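Side-chain contact in LPP20 lipofamily protein (Helicobacter pylori R046Wa, PDB 4KZS), which is a secreted protein of unknown function that may be connected with the Tol-Pal system of the outer membrane: residues S198-V203 with N255-I260. Numbering follows the deposited sequence.
Sequences SAYARV and NKNFAI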
loop_
_atom_site.group_PDB
_atom_site.type_symbol
_atom_site.label_atom_id
_atom_site.label_comp_id
_atom_site.label_asym_id
_atom_site.label_seq_id
_atom_site.Cartn_x
_atom_site.Cartn_y
_atom_site.Cartn_z
ATOM N N SER A 198 18.647 -9.659 -12.796
ATOM C CA SER A 198 18.686 -8.235 -12.785
ATOM C C SER A 198 17.312 -7.601 -12.687
ATOM O O SER A 198 17.162 -6.557 -12.066
ATOM C CB SER A 198 19.362 -7.775 -14.078
ATOM O OG SER A 198 19.165 -6.398 -14.338
ATOM N N ALA A 199 16.319 -8.182 -13.352
ATOM C CA ALA A 199 14.977 -7.614 -13.341
ATOM C C ALA A 199 14.258 -8.076 -12.056
ATOM O O ALA A 199 13.669 -7.297 -11.313
ATOM C CB ALA A 199 14.229 -8.043 -14.593
ATOM N N TYR A 200 14.347 -9.365 -11.801
ATOM C CA TYR A 200 13.936 -9.941 -10.555
ATOM C C TYR A 200 14.431 -9.082 -9.407
ATOM O O TYR A 200 13.820 -9.065 -8.361
ATOM C CB TYR A 200 14.561 -11.325 -10.429
ATOM C CG TYR A 200 13.679 -12.511 -10.787
ATOM C CD1 TYR A 200 13.139 -13.306 -9.771
ATOM C CD2 TYR A 200 13.421 -12.875 -12.121
ATOM C CE1 TYR A 200 12.353 -14.410 -10.049
ATOM C CE2 TYR A 200 12.617 -13.977 -12.410
ATOM C CZ TYR A 200 12.098 -14.746 -11.359
ATOM O OH TYR A 200 11.308 -15.858 -11.565
ATOM N N ALA A 201 15.542 -8.368 -9.594
ATOM C CA ALA A 201 16.225 -7.660 -8.500
ATOM C C ALA A 201 15.619 -6.296 -8.176
ATOM O O ALA A 201 15.823 -5.756 -7.065
ATOM C CB ALA A 201 17.696 -7.491 -8.828
ATOM N N ARG A 202 14.899 -5.714 -9.139
ATOM C CA ARG A 202 14.266 -4.411 -8.889
ATOM C C ARG A 202 12.992 -4.568 -8.028
ATOM O O ARG A 202 12.268 -3.603 -7.754
ATOM C CB ARG A 202 14.081 -3.577 -10.176
ATOM C CG ARG A 202 13.271 -4.234 -11.259
ATOM C CD ARG A 202 13.172 -3.366 -12.518
ATOM N NE ARG A 202 12.744 -1.977 -12.271
ATOM C CZ ARG A 202 12.588 -1.033 -13.211
ATOM N NH1 ARG A 202 12.801 -1.291 -14.499
ATOM N NH2 ARG A 202 12.201 0.189 -12.864
ATOM N N VAL A 203 12.791 -5.794 -7.553
ATOM C CA VAL A 203 11.620 -6.184 -6.819
ATOM C C VAL A 203 12.028 -7.215 -5.776
ATOM O O VAL A 203 11.343 -7.404 -4.799
ATOM C CB VAL A 203 10.607 -6.810 -7.802
ATOM C CG1 VAL A 203 9.818 -7.977 -7.191
ATOM C CG2 VAL A 203 9.716 -5.735 -8.414
ATOM N N ASN A 255 12.455 -6.415 -19.560
ATOM C CA ASN A 255 11.601 -5.229 -19.626
ATOM C C ASN A 255 10.112 -5.574 -19.450
ATOM O O ASN A 255 9.310 -4.764 -18.979
ATOM C CB ASN A 255 11.819 -4.521 -20.979
ATOM C CG ASN A 255 13.254 -4.660 -21.520
ATOM O OD1 ASN A 255 13.501 -4.450 -22.714
ATOM N ND2 ASN A 255 14.199 -5.010 -20.648
ATOM N N LYS A 256 9.757 -6.792 -19.835
ATOM C CA LYS A 256 8.400 -7.257 -19.750
ATOM C C LYS A 256 8.219 -8.042 -18.462
ATOM O O LYS A 256 7.131 -8.045 -17.891
ATOM C CB LYS A 256 8.045 -8.126 -20.970
ATOM C CG LYS A 256 6.624 -8.692 -20.951
ATOM C CD LYS A 256 6.539 -10.135 -21.451
ATOM C CE LYS A 256 7.272 -11.162 -20.585
ATOM N NZ LYS A 256 6.751 -11.325 -19.204
ATOM N N ASN A 257 9.269 -8.716 -18.005
ATOM C CA ASN A 257 9.155 -9.480 -16.751
ATOM C C ASN A 257 8.838 -8.593 -15.537
ATOM O O ASN A 257 8.035 -8.957 -14.676
ATOM C CB ASN A 257 10.392 -10.327 -16.446
ATOM C CG ASN A 257 10.164 -11.247 -15.265
ATOM O OD1 ASN A 257 9.063 -11.307 -14.721
ATOM N ND2 ASN A 257 11.199 -11.962 -14.851
ATOM N N PHE A 258 9.479 -7.431 -15.475
ATOM C CA PHE A 258 9.208 -6.495 -14.403
ATOM C C PHE A 258 7.697 -6.312 -14.369
ATOM O O PHE A 258 7.009 -6.861 -13.461
ATOM C CB PHE A 258 9.945 -5.170 -14.643
ATOM C CG PHE A 258 9.764 -4.142 -13.545
ATOM C CD1 PHE A 258 9.690 -2.774 -13.861
ATOM C CD2 PHE A 258 9.677 -4.515 -12.202
ATOM C CE1 PHE A 258 9.524 -1.808 -12.868
ATOM C CE2 PHE A 258 9.512 -3.548 -11.211
ATOM C CZ PHE A 258 9.447 -2.194 -11.544
ATOM N N ALA A 259 7.201 -5.608 -15.401
ATOM C CA ALA A 259 5.779 -5.252 -15.562
ATOM C C ALA A 259 4.831 -6.407 -15.182
ATOM O O ALA A 259 3.798 -6.177 -14.553
ATOM C CB ALA A 259 5.500 -4.723 -16.974
ATOM N N ILE A 260 5.213 -7.638 -15.526
ATOM C CA ILE A 260 4.518 -8.813 -15.043
ATOM C C ILE A 260 4.525 -8.870 -13.512
ATOM O O ILE A 260 3.473 -8.805 -12.896
ATOM C CB ILE A 260 5.101 -10.116 -15.665
ATOM C CG1 ILE A 260 4.683 -10.252 -17.156
ATOM C CG2 ILE A 260 4.795 -11.362 -14.794
ATOM C CD1 ILE A 260 3.224 -10.628 -17.477
#
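Arg202 lays its side chain across one face of the Phe258 ring, and this stack is the heart of the contact. The guanidinium and ring planes are only 11° apart, with their centres 3.7 Å from each other. The cation-pi pairing is off-centre: CZ of Arg202 stands 35° from the normal of the Phe258 ring, so the centre of the guanidinium lies just beyond the rim, on the CE1 side. The aliphatic part fills the middle, where CD of Arg202 sits over the face, 3.6 Å from the centroid of Phe258, in a CH-pi contact. A bend at chi3 carries NE and the guanidinium along the face, so that the chain crosses the ring from its CD2/CE2 side to its CE1 side. Val203 meets the same ring differently, at its edge and near its plane, with CG2 3.6 Å from CE2 of Phe258. The phenyl group is thus held from two directions by consecutive residues, one over a face and one at the rim. It reaches them because CG is anti to the backbone N, which extends the side chain from its helix.

Deeper in, Asn257 carries its amide to the ring of Tyr200. ND2 of Asn257 approaches CE2 of Tyr200 to 3.5 Å obliquely, and the two planes are steeply inclined at 77°. This pair is buried, whereas Arg202 is exposed.

The backbone N of Arg202 bonds to O of Ala199, 3.0 Å away, tying this residue to the preceding helical part of the chain. Val203 also touches Leu134 and Arg262, while Tyr200 leans on Asn217. The contact therefore joins the last part of helix 190-200, and the chain running on to strand 205-207 of the small parallel sheet, to helix 252-262 within the C-terminal, TolB_N-related domain.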